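Local coordinates for cellulose 1,4-beta-cellobiosidase (Thermobifida fusca, PDB 4JJJ), which probably hydrolyses cellulose as a cellobiohydrolase, this chain being the family 48 glycoside hydrolase catalytic domain of a longer protein that also has a carbohydrate-binding module, at residues H147-V152 with A170-Y175; Q461-P466 with Y495-G500; F272-N277 with G289-H294; A229-F234 with N328-Y333. The protein carries 1 engineered substitution. All coordinates share one frame; numbering follows the deposited sequence.

Interaction 1. Residues H147-V152 with A170-Y175. With BGC (beta-D-glucopyranose), chain D; BGC (beta-D-glucopyranose), chain B.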
# COMPACT_ATOMS: atom_id res chain seq x y z
N HIS A 147 9.40 -5.31 2.69
CA HIS A 147 9.53 -4.78 1.35
C HIS A 147 8.20 -4.97 0.61
O HIS A 147 7.41 -5.84 0.94
CB HIS A 147 10.67 -5.46 0.61
CG HIS A 147 10.80 -5.06 -0.82
ND1 HIS A 147 11.14 -3.80 -1.22
CD2 HIS A 147 10.56 -5.76 -1.96
CE1 HIS A 147 11.13 -3.72 -2.53
NE2 HIS A 147 10.81 -4.90 -3.02
N TRP A 148 7.92 -4.13 -0.40
CA TRP A 148 6.54 -4.10 -0.88
C TRP A 148 6.15 -5.18 -1.89
O TRP A 148 4.95 -5.43 -2.02
CB TRP A 148 6.19 -2.70 -1.43
CG TRP A 148 6.40 -2.48 -2.91
CD1 TRP A 148 7.57 -2.15 -3.58
CD2 TRP A 148 5.39 -2.57 -3.94
NE1 TRP A 148 7.30 -2.04 -4.90
CE2 TRP A 148 6.00 -2.31 -5.17
CE3 TRP A 148 4.02 -2.88 -3.93
CZ2 TRP A 148 5.28 -2.26 -6.36
CZ3 TRP A 148 3.29 -2.84 -5.13
CH2 TRP A 148 3.93 -2.52 -6.33
N LEU A 149 7.11 -5.69 -2.62
CA LEU A 149 6.81 -6.48 -3.86
C LEU A 149 7.81 -7.62 -4.01
O LEU A 149 9.07 -7.45 -3.93
CB LEU A 149 7.00 -5.64 -5.12
CG LEU A 149 6.46 -6.18 -6.43
CD1 LEU A 149 4.98 -6.39 -6.46
CD2 LEU A 149 7.00 -5.31 -7.52
N LEU A 150 7.24 -8.83 -4.16
CA LEU A 150 7.99 -10.07 -4.50
C LEU A 150 7.51 -10.63 -5.79
O LEU A 150 6.36 -10.40 -6.21
CB LEU A 150 7.81 -11.13 -3.45
CG LEU A 150 8.25 -10.79 -2.01
CD1 LEU A 150 7.77 -11.90 -1.08
CD2 LEU A 150 9.76 -10.64 -1.89
N ASP A 151 8.36 -11.43 -6.42
CA ASP A 151 8.00 -12.24 -7.56
C ASP A 151 7.96 -13.71 -7.09
O ASP A 151 8.99 -14.28 -6.95
CB ASP A 151 9.00 -12.04 -8.68
CG ASP A 151 8.70 -12.82 -9.92
OD1 ASP A 151 7.69 -13.57 -10.01
OD2 ASP A 151 9.41 -12.55 -10.97
N VAL A 152 6.77 -14.19 -6.76
CA VAL A 152 6.62 -15.48 -6.05
C VAL A 152 7.03 -16.72 -6.92
O VAL A 152 7.67 -17.59 -6.41
CB VAL A 152 5.19 -15.61 -5.51
CG1 VAL A 152 5.11 -16.93 -4.67
CG2 VAL A 152 4.85 -14.46 -4.61
N ALA A 170 11.49 -13.69 -5.36
CA ALA A 170 12.51 -12.67 -5.60
C ALA A 170 12.10 -11.29 -5.07
O ALA A 170 10.95 -10.89 -5.31
CB ALA A 170 12.84 -12.57 -7.05
N TYR A 171 13.03 -10.55 -4.50
CA TYR A 171 12.73 -9.14 -4.14
C TYR A 171 12.91 -8.31 -5.34
O TYR A 171 13.99 -8.26 -5.92
CB TYR A 171 13.72 -8.69 -3.02
CG TYR A 171 13.45 -9.21 -1.65
CD1 TYR A 171 14.04 -10.41 -1.19
CD2 TYR A 171 12.67 -8.51 -0.73
CE1 TYR A 171 13.80 -10.86 0.12
CE2 TYR A 171 12.43 -8.96 0.55
CZ TYR A 171 13.00 -10.15 1.00
OH TYR A 171 12.78 -10.59 2.31
N ILE A 172 11.85 -7.61 -5.80
CA ILE A 172 11.89 -6.84 -6.98
C ILE A 172 11.23 -5.48 -6.74
O ILE A 172 10.56 -5.27 -5.71
CB ILE A 172 11.11 -7.56 -8.14
CG1 ILE A 172 9.71 -8.00 -7.77
CG2 ILE A 172 11.94 -8.80 -8.54
CD1 ILE A 172 8.86 -8.21 -9.02
N ASN A 173 11.36 -4.57 -7.68
CA ASN A 173 10.69 -3.29 -7.62
C ASN A 173 10.38 -2.85 -9.03
O ASN A 173 10.88 -3.46 -10.01
CB ASN A 173 11.51 -2.28 -6.81
CG ASN A 173 10.77 -1.08 -6.38
OD1 ASN A 173 9.55 -1.01 -6.33
ND2 ASN A 173 11.55 -0.06 -6.03
N THR A 174 9.49 -1.90 -9.15
CA THR A 174 9.00 -1.40 -10.43
C THR A 174 9.05 0.15 -10.39
O THR A 174 9.95 0.74 -10.97
CB THR A 174 7.63 -1.92 -10.74
OG1 THR A 174 6.75 -1.55 -9.64
CG2 THR A 174 7.61 -3.45 -10.94
N TYR A 175 8.12 0.81 -9.71
CA TYR A 175 8.10 2.28 -9.72
C TYR A 175 9.39 2.89 -9.28
O TYR A 175 9.90 2.60 -8.19
CB TYR A 175 6.93 2.75 -8.80
CG TYR A 175 5.63 2.13 -9.17
CD1 TYR A 175 4.92 2.58 -10.22
CD2 TYR A 175 5.14 1.09 -8.42
CE1 TYR A 175 3.76 1.92 -10.65
CE2 TYR A 175 3.98 0.41 -8.79
CZ TYR A 175 3.26 0.86 -9.86
OH TYR A 175 2.07 0.31 -10.31
C2 BGC D . 2.66 1.86 -4.54
C3 BGC D . 4.02 2.13 -5.19
C4 BGC D . 5.07 2.13 -4.13
C5 BGC D . 5.11 0.88 -3.29
C6 BGC D . 6.16 0.89 -2.18
C1 BGC D . 2.81 0.66 -3.64
O1 BGC D . 1.57 0.44 -2.94
O2 BGC D . 1.59 1.67 -5.49
O3 BGC D . 3.93 3.45 -5.79
O4 BGC D . 6.31 2.07 -4.93
O5 BGC D . 3.82 0.76 -2.66
O6 BGC D . 5.94 2.07 -1.35
C2 BGC B . 8.75 2.27 -4.91
C3 BGC B . 9.85 3.19 -4.53
C4 BGC B . 9.64 4.62 -5.05
C5 BGC B . 8.20 5.02 -4.64
C6 BGC B . 7.95 6.45 -5.09
C1 BGC B . 7.42 2.86 -4.49
O2 BGC B . 8.95 0.99 -4.36
O3 BGC B . 11.02 2.61 -4.97
O4 BGC B . 10.52 5.56 -4.36
O5 BGC B . 7.21 4.11 -5.11
O6 BGC B . 7.71 6.41 -6.52

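Interaction 2. Residues Q461-P466 with Y495-G500. With BGC (beta-D-glucopyranose), chain C; GLC (alpha-D-glucopyranose), chain E.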
# COMPACT_ATOMS: atom_id res chain seq x y z
N GLN A 461 -28.21 -9.44 -6.77
CA GLN A 461 -27.60 -9.84 -8.00
C GLN A 461 -26.89 -8.72 -8.71
O GLN A 461 -25.81 -8.94 -9.27
CB GLN A 461 -28.61 -10.57 -8.93
CG GLN A 461 -28.70 -12.03 -8.53
CD GLN A 461 -27.36 -12.75 -8.80
OE1 GLN A 461 -26.63 -12.40 -9.75
NE2 GLN A 461 -26.99 -13.70 -7.93
N ASN A 462 -27.53 -7.57 -8.79
CA ASN A 462 -26.99 -6.46 -9.58
C ASN A 462 -26.65 -5.30 -8.63
O ASN A 462 -26.88 -4.13 -8.91
CB ASN A 462 -28.06 -6.01 -10.58
CG ASN A 462 -28.42 -7.12 -11.56
OD1 ASN A 462 -27.57 -7.83 -11.99
ND2 ASN A 462 -29.66 -7.22 -11.90
N PHE A 463 -26.08 -5.63 -7.45
CA PHE A 463 -25.71 -4.55 -6.55
C PHE A 463 -24.62 -3.69 -7.19
O PHE A 463 -23.93 -4.15 -8.10
CB PHE A 463 -25.12 -5.18 -5.24
CG PHE A 463 -23.68 -5.64 -5.33
CD1 PHE A 463 -22.64 -4.83 -4.96
CD2 PHE A 463 -23.39 -6.92 -5.86
CE1 PHE A 463 -21.40 -5.29 -5.03
CE2 PHE A 463 -22.06 -7.38 -5.91
CZ PHE A 463 -21.09 -6.53 -5.52
N GLN A 464 -24.43 -2.50 -6.64
CA GLN A 464 -23.38 -1.62 -7.15
C GLN A 464 -22.81 -0.78 -6.01
O GLN A 464 -23.57 -0.28 -5.17
CB GLN A 464 -23.97 -0.62 -8.20
CG GLN A 464 -24.61 -1.25 -9.45
CD GLN A 464 -23.53 -1.43 -10.46
OE1 GLN A 464 -23.19 -0.48 -11.18
NE2 GLN A 464 -22.83 -2.49 -10.36
N VAL A 465 -21.49 -0.60 -6.00
CA VAL A 465 -20.83 0.29 -5.07
C VAL A 465 -20.01 1.30 -5.86
O VAL A 465 -19.68 1.05 -7.06
CB VAL A 465 -19.89 -0.51 -4.12
CG1 VAL A 465 -20.74 -1.53 -3.31
CG2 VAL A 465 -18.80 -1.25 -4.88
N PRO A 466 -19.66 2.43 -5.25
CA PRO A 466 -18.80 3.40 -5.95
C PRO A 466 -17.47 2.84 -6.39
O PRO A 466 -16.87 2.04 -5.71
CB PRO A 466 -18.68 4.56 -4.97
CG PRO A 466 -19.89 4.37 -4.06
CD PRO A 466 -20.08 2.91 -3.94
N TYR A 495 -19.37 3.14 -11.06
CA TYR A 495 -19.77 2.12 -10.08
C TYR A 495 -19.25 0.77 -10.52
O TYR A 495 -18.88 0.59 -11.65
CB TYR A 495 -21.31 2.09 -9.89
CG TYR A 495 -21.84 3.42 -9.43
CD1 TYR A 495 -22.09 3.68 -8.08
CD2 TYR A 495 -22.09 4.48 -10.36
CE1 TYR A 495 -22.57 4.92 -7.66
CE2 TYR A 495 -22.56 5.72 -9.92
CZ TYR A 495 -22.80 5.90 -8.54
OH TYR A 495 -23.28 7.11 -8.06
N SER A 496 -19.16 -0.17 -9.58
CA SER A 496 -18.67 -1.53 -9.86
C SER A 496 -19.36 -2.54 -8.94
O SER A 496 -20.15 -2.18 -8.08
CB SER A 496 -17.17 -1.58 -9.62
OG SER A 496 -16.96 -1.80 -8.29
N GLN A 497 -18.96 -3.79 -9.13
CA GLN A 497 -19.23 -4.87 -8.20
C GLN A 497 -17.93 -5.42 -7.51
O GLN A 497 -17.80 -6.59 -7.20
CB GLN A 497 -19.95 -6.01 -8.95
CG GLN A 497 -21.34 -5.60 -9.42
CD GLN A 497 -22.14 -6.80 -9.83
OE1 GLN A 497 -21.65 -7.65 -10.56
NE2 GLN A 497 -23.39 -6.86 -9.40
N ASP A 498 -16.97 -4.53 -7.34
CA ASP A 498 -15.67 -4.93 -6.78
C ASP A 498 -15.93 -5.52 -5.40
O ASP A 498 -16.35 -4.83 -4.53
CB ASP A 498 -14.77 -3.72 -6.77
CG ASP A 498 -13.43 -3.99 -6.27
OD1 ASP A 498 -13.28 -4.70 -5.25
OD2 ASP A 498 -12.44 -3.39 -6.80
N VAL A 499 -15.55 -6.77 -5.27
CA VAL A 499 -15.98 -7.51 -4.05
C VAL A 499 -15.14 -7.08 -2.84
O VAL A 499 -15.61 -7.19 -1.71
CB VAL A 499 -16.02 -9.03 -4.23
CG1 VAL A 499 -17.03 -9.37 -5.35
CG2 VAL A 499 -14.63 -9.60 -4.53
N GLY A 500 -13.90 -6.67 -3.10
CA GLY A 500 -12.99 -6.22 -2.03
C GLY A 500 -13.52 -4.91 -1.45
O GLY A 500 -13.63 -4.71 -0.22
C2 BGC C . -8.92 -0.12 -9.13
C3 BGC C . -7.56 -0.63 -8.68
C4 BGC C . -7.72 -1.85 -7.75
C5 BGC C . -8.70 -2.93 -8.25
C6 BGC C . -9.09 -3.95 -7.17
C1 BGC C . -9.78 -1.25 -9.65
O1 BGC C . -11.08 -0.66 -9.98
O2 BGC C . -8.61 0.87 -10.17
O3 BGC C . -6.83 0.40 -8.00
O4 BGC C . -6.47 -2.51 -7.52
O5 BGC C . -9.92 -2.32 -8.68
O6 BGC C . -9.80 -3.37 -6.11
C1 GLC E . -9.78 -1.67 -9.84
C2 GLC E . -8.95 -0.50 -9.48
C3 GLC E . -7.56 -0.97 -8.97
C4 GLC E . -7.71 -1.95 -7.81
C5 GLC E . -8.67 -3.05 -8.28
C6 GLC E . -9.05 -4.07 -7.25
O1 GLC E . -9.06 -2.23 -10.86
O2 GLC E . -8.65 0.28 -10.72
O3 GLC E . -6.72 0.13 -8.65
O4 GLC E . -6.44 -2.58 -7.53
O5 GLC E . -9.91 -2.47 -8.69
O6 GLC E . -9.74 -3.44 -6.24
O HOH W 1 -21.72 -0.05 -13.38
O HOH W 2 -15.52 -0.30 -6.59

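Interaction 3. Residues F272-N277 with G289-H294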
# COMPACT_ATOMS: atom_id res chain seq x y z
N PHE A 272 14.50 14.28 5.19
CA PHE A 272 14.51 14.78 6.52
C PHE A 272 14.60 16.33 6.54
O PHE A 272 15.23 16.87 7.42
CB PHE A 272 15.64 14.11 7.35
CG PHE A 272 15.43 12.62 7.54
CD1 PHE A 272 14.61 12.16 8.57
CD2 PHE A 272 16.03 11.69 6.66
CE1 PHE A 272 14.38 10.78 8.63
CE2 PHE A 272 15.81 10.32 6.78
CZ PHE A 272 14.93 9.89 7.75
N LYS A 273 13.96 16.96 5.58
CA LYS A 273 13.82 18.42 5.65
C LYS A 273 12.90 18.81 6.74
O LYS A 273 11.92 18.13 7.09
CB LYS A 273 13.22 18.95 4.41
CG LYS A 273 13.98 18.76 3.14
CD LYS A 273 15.18 19.59 2.97
CE LYS A 273 15.41 19.94 1.49
NZ LYS A 273 16.65 20.78 1.49
N LYS A 274 13.09 20.02 7.25
CA LYS A 274 12.13 20.54 8.17
C LYS A 274 10.76 20.65 7.50
O LYS A 274 10.62 21.12 6.35
CB LYS A 274 12.53 21.94 8.57
CG LYS A 274 11.63 22.66 9.58
CD LYS A 274 12.27 24.03 9.90
CE LYS A 274 11.47 24.81 10.92
NZ LYS A 274 11.65 24.31 12.31
N ILE A 275 9.74 20.23 8.22
CA ILE A 275 8.39 20.37 7.69
C ILE A 275 7.86 21.77 7.71
O ILE A 275 7.96 22.50 8.73
CB ILE A 275 7.37 19.51 8.46
CG1 ILE A 275 7.82 18.05 8.51
CG2 ILE A 275 5.97 19.75 7.90
CD1 ILE A 275 7.83 17.35 7.18
N GLY A 276 7.33 22.19 6.59
CA GLY A 276 6.49 23.38 6.55
C GLY A 276 7.08 24.45 5.65
O GLY A 276 8.20 24.83 5.84
N ASN A 277 6.25 24.90 4.73
CA ASN A 277 6.63 25.91 3.72
C ASN A 277 8.00 25.58 3.13
O ASN A 277 8.91 26.39 2.98
CB ASN A 277 6.56 27.27 4.37
CG ASN A 277 5.14 27.56 4.92
OD1 ASN A 277 4.19 27.45 4.21
ND2 ASN A 277 5.01 27.77 6.22
N GLY A 289 16.48 16.75 14.76
CA GLY A 289 15.58 16.10 15.72
C GLY A 289 14.30 15.73 14.97
O GLY A 289 14.35 15.28 13.81
N LYS A 290 13.14 15.98 15.60
CA LYS A 290 11.91 15.65 14.93
C LYS A 290 11.25 16.77 14.18
O LYS A 290 10.06 16.64 13.87
CB LYS A 290 10.91 15.09 15.97
CG LYS A 290 11.39 14.00 16.97
CD LYS A 290 11.15 12.66 16.43
CE LYS A 290 11.85 11.43 17.08
NZ LYS A 290 11.14 11.05 18.35
N ASP A 291 11.95 17.82 13.80
CA ASP A 291 11.27 18.87 13.08
C ASP A 291 11.00 18.51 11.59
O ASP A 291 10.26 19.20 10.91
CB ASP A 291 11.95 20.23 13.19
CG ASP A 291 13.23 20.33 12.52
OD1 ASP A 291 13.65 19.46 11.75
OD2 ASP A 291 13.96 21.39 12.83
N SER A 292 11.57 17.37 11.18
CA SER A 292 11.35 16.77 9.86
C SER A 292 10.17 15.74 9.91
O SER A 292 9.92 15.10 8.89
CB SER A 292 12.59 16.06 9.34
OG SER A 292 13.09 15.13 10.28
N ALA A 293 9.50 15.60 11.06
CA ALA A 293 8.34 14.72 11.13
C ALA A 293 7.05 15.42 10.80
O ALA A 293 6.71 16.40 11.44
CB ALA A 293 8.29 14.06 12.48
N HIS A 294 6.30 14.86 9.83
CA HIS A 294 4.90 15.25 9.51
C HIS A 294 3.91 14.38 10.29
O HIS A 294 2.76 14.74 10.40
CB HIS A 294 4.64 15.26 8.03
CG HIS A 294 5.02 14.01 7.33
ND1 HIS A 294 4.41 12.80 7.61
CD2 HIS A 294 5.98 13.77 6.42
CE1 HIS A 294 4.96 11.88 6.82
NE2 HIS A 294 5.91 12.44 6.09
O HOH W 3 13.27 23.15 14.48
O HOH W 4 8.62 21.40 11.31

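Interaction 4. Residues A229-F234 with N328-Y333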
# COMPACT_ATOMS: atom_id res chain seq x y z
N ALA A 229 -0.86 -4.63 9.30
CA ALA A 229 -0.30 -5.75 10.07
C ALA A 229 -0.34 -5.43 11.59
O ALA A 229 -0.73 -6.25 12.40
CB ALA A 229 1.08 -6.01 9.62
N VAL A 230 -0.02 -4.22 11.99
CA VAL A 230 -0.18 -3.79 13.36
C VAL A 230 -1.62 -3.76 13.80
O VAL A 230 -1.94 -4.29 14.83
CB VAL A 230 0.44 -2.36 13.58
CG1 VAL A 230 0.14 -1.81 15.01
CG2 VAL A 230 1.95 -2.36 13.30
N GLN A 231 -2.52 -3.22 13.01
CA GLN A 231 -3.90 -3.23 13.28
C GLN A 231 -4.46 -4.66 13.49
O GLN A 231 -5.23 -4.91 14.40
CB GLN A 231 -4.64 -2.57 12.09
CG GLN A 231 -6.10 -2.64 12.12
CD GLN A 231 -6.74 -2.24 10.81
OE1 GLN A 231 -6.06 -2.01 9.84
NE2 GLN A 231 -8.09 -2.10 10.81
N VAL A 232 -4.01 -5.59 12.67
CA VAL A 232 -4.43 -7.01 12.80
C VAL A 232 -4.04 -7.54 14.17
O VAL A 232 -4.84 -8.19 14.87
CB VAL A 232 -3.84 -7.92 11.70
CG1 VAL A 232 -4.05 -9.39 12.07
CG2 VAL A 232 -4.41 -7.50 10.38
N MET A 233 -2.83 -7.16 14.64
CA MET A 233 -2.36 -7.69 15.89
C MET A 233 -3.06 -7.03 17.05
O MET A 233 -3.20 -7.65 18.13
CB MET A 233 -0.86 -7.60 15.94
CG MET A 233 -0.16 -8.51 14.99
SD MET A 233 -0.72 -10.25 15.01
CE MET A 233 -0.56 -10.59 16.62
N PHE A 234 -3.53 -5.79 16.96
CA PHE A 234 -4.43 -5.24 18.00
C PHE A 234 -5.61 -6.16 18.20
O PHE A 234 -6.02 -6.57 19.29
CB PHE A 234 -4.92 -3.86 17.63
CG PHE A 234 -6.04 -3.40 18.47
CD1 PHE A 234 -5.83 -2.85 19.72
CD2 PHE A 234 -7.31 -3.51 18.04
CE1 PHE A 234 -6.87 -2.44 20.53
CE2 PHE A 234 -8.37 -3.11 18.79
CZ PHE A 234 -8.17 -2.59 20.10
N ASN A 328 -4.11 5.17 9.38
CA ASN A 328 -4.62 4.06 10.15
C ASN A 328 -4.70 4.47 11.58
O ASN A 328 -3.79 4.23 12.38
CB ASN A 328 -3.76 2.81 9.97
CG ASN A 328 -4.47 1.57 10.38
OD1 ASN A 328 -5.20 1.56 11.37
ND2 ASN A 328 -4.32 0.49 9.60
N VAL A 329 -5.85 5.07 11.87
CA VAL A 329 -6.01 5.63 13.20
C VAL A 329 -6.15 4.51 14.24
O VAL A 329 -5.91 4.75 15.45
CB VAL A 329 -7.19 6.57 13.24
CG1 VAL A 329 -6.86 7.79 12.37
CG2 VAL A 329 -8.53 5.93 12.96
N LEU A 330 -6.55 3.33 13.81
CA LEU A 330 -6.66 2.18 14.73
C LEU A 330 -5.29 1.68 15.08
O LEU A 330 -5.00 1.52 16.28
CB LEU A 330 -7.53 1.08 14.05
CG LEU A 330 -7.96 -0.15 14.84
CD1 LEU A 330 -6.75 -0.96 15.31
CD2 LEU A 330 -8.83 0.23 16.04
N ALA A 331 -4.42 1.49 14.13
CA ALA A 331 -3.02 1.17 14.40
C ALA A 331 -2.35 2.24 15.29
O ALA A 331 -1.57 1.87 16.17
CB ALA A 331 -2.26 0.94 13.14
N ALA A 332 -2.62 3.52 15.00
CA ALA A 332 -2.01 4.62 15.79
C ALA A 332 -2.48 4.62 17.24
O ALA A 332 -1.67 4.78 18.18
CB ALA A 332 -2.19 5.94 15.13
N TYR A 333 -3.77 4.32 17.40
CA TYR A 333 -4.35 4.19 18.76
C TYR A 333 -3.63 3.04 19.42
O TYR A 333 -3.24 3.16 20.62
CB TYR A 333 -5.85 3.86 18.60
CG TYR A 333 -6.42 3.31 19.90
CD1 TYR A 333 -6.70 4.16 20.92
CD2 TYR A 333 -6.73 2.00 20.01
CE1 TYR A 333 -7.29 3.67 22.09
CE2 TYR A 333 -7.22 1.50 21.19
CZ TYR A 333 -7.46 2.36 22.19
OH TYR A 333 -8.03 1.86 23.39

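Interaction 1. Residues H147-V152 with A170-Y175
L149 and I172 form the tightly packed part of this antiparallel strand pair, CD2 of L149 lying 3.8 Å from CD1 of I172, while CB of D151 meets that same CD1. Beside them D151 and A170 are a hydrogen-bonded pair, D151 N reaching A170 O at 2.9 Å. The looser side is that of the partly exposed Y171, where CD2 of L150 sits over the tyrosine ring in a CH-pi contact, 17° off the ring normal; the backbone bond from I172 N to L149 O is also weak. H147, its CG anti to the backbone N (chi1 175°), sends NE2 to I172 O at 2.7 Å, the oxygen lying in the imidazole plane.

Toward the sugar, polar contacts join the packing. W148 NE1 donates to N173 OD1 at 2.9 Å, indole and amide planes 78° apart. That oxygen also accepts from O2 of the chain B glucose, while N173 ND2 donates to O3 of the same sugar at 2.9 Å. The W148 ring is sandwiched between L149 CB and C5 of the chain D glucose, each 3.5 Å from its plane, a platform in the glycan pocket. Strand 149-151 lies between strands 47-49 and 170-173, and strand 189-190 flanks 170-173 in the four-stranded sheet.

Interaction 2. Residues Q461-P466 with Y495-G500
The contact is the open end of a two-stranded antiparallel hairpin, strands 465-473 and 488-496, where the second strand runs into helix 499-516. V465 and S496 are the hydrogen-bonded pair: V465 N reaches S496 O at 2.9 Å and S496 N reaches V465 O at 2.8 Å. P466 and Y495 follow as a non-hydrogen-bonded pair whose side chains diverge.

Beyond the strands, the Q497 amide takes over. Its NE2 donates to Q461 O at 3.2 Å and to F463 O at 3.1 Å, the latter on a lone pair, and both acceptors lie close to the amide plane; two bonds from one nitrogen thus fix the amide's rotation. In one of its two conformers Q464 NE2 also reaches F463 O. Q497 CG lies over one face of the F463 ring, 4.2 Å from its centroid, a CH-pi contact that the ring reaches with its CG between the backbone N and carbonyl carbon (chi1 80°). Around F463 and V465, helices 499-516 and 519-533 complete the packing.

Q461 also belongs to a zinc site with H535. S496 OG accepts from D498 N, an ST turn, and D498 is the N-cap of helix 499-516, its OD1 accepting weakly from G500 N and also from V501 N. D498 OD2 lines the glycan pocket, 2.7 Å from O6 of the beta-glucose and 2.8 Å from O6 of the alpha-glucose modelled in the same place.

Interaction 3. Residues F272-N277 with G289-H294
I275 N donates to D291 O in the one direct hydrogen bond of this contact, which CH contacts and a long salt bridge between K274 and D291 supplement. The bond measures 2.9 Å and is nearly straight, with an angle of 174° at the hydrogen. D291 O also accepts from a water that donates to I275 O, so the two backbones are joined directly and through solvent.

Among the CH contacts, S292 CA approaches K273 O at 3.1 Å. I275 supplies the apolar part: with CG1 anti to the carbonyl carbon (chi1 -54°), it brings CD1 to H294 CB at 3.9 Å. Its CG1 also comes close to a carbonyl, 3.5 Å from A293 O. S292 OG stands at the edge of the F272 ring, in its plane.

The charged pair is looser. K274 NZ lies 3.8 Å from D291 OD2, a long salt bridge. D291 OD1 is instead taken by Q288 N.

M398 of strand 398-401 packs on I275 and H294. Both segments belong to the long connection between helix 250-263 and strand 302-306, and they meet at the base of the loop that carries the C278-C284 disulfide.

Interaction 4. Residues A229-F234 with N328-Y333
Q231 and N328 meet where two helices of the (α/α)6 fold pack together, helix 223-242 and the first turn of helix 329-337. The short segment axes approach to 8.5 Å at an angle of 63°. N328 ND2 donates to Q231 OE1 at 3.1 Å, fairly straight; the donor stands above the glutamine carbonyl plane, and the two amide planes are 87° apart. Beside this polar pair, the L330 side chain crosses those of Q231 and F234 at about a right angle, its CD1 lying between Q231 CG, at 3.7 Å, and F234 CD2, at 3.8 Å. F234 CE1 then meets the edge of the Y333 ring at CE2. On the other flank A331 CB touches V230 CG1 at 4.1 Å. Here Q231 and A331 have the closest CA atoms, 4.6 Å apart, consistent with the small alanine side chain at the crossing.

A second shell sets these groups. Q231 extends, CG anti to the backbone N (chi1 173°), and its NE2 donates to Q427 of helix 416-432; OE1 is thus used within the contact and NE2 outside it, and both polar ends of the buried amide have partners. Helix 416-432 also places R424 against Q231 and N328, while N328 N is held by Q359. The side chain of N328 lies about 6 Å from that of N224, the engineered residue at the predicted nucleophile position. N328 is also the N-cap of helix 329-337: its OD1 accepts from A331 N at 2.9 Å.

How the interactions relate
All four contacts lie in one family 48 catalytic domain without touching. Along the chain, interaction 1 comes first; interaction 4 then spans residues 229 to 333, with interaction 3 falling between its two segments, and interaction 2 comes last. Interaction 4 packs two helices, whereas interaction 1 joins strands of a four-stranded sheet, interaction 2 pairs the open ends of two hairpin strands, the second leading into helix 499-516, and interaction 3 ties two parts of one loop. Interactions 1 and 2, centres 30 Å apart, contribute to separate glycan pockets, so sugar is bound at well-separated places. Interactions 2 and 3 lie on opposite sides of the chain's centre, 41 Å apart, and interaction 4 is 24 Å from both 1 and 3 between centres.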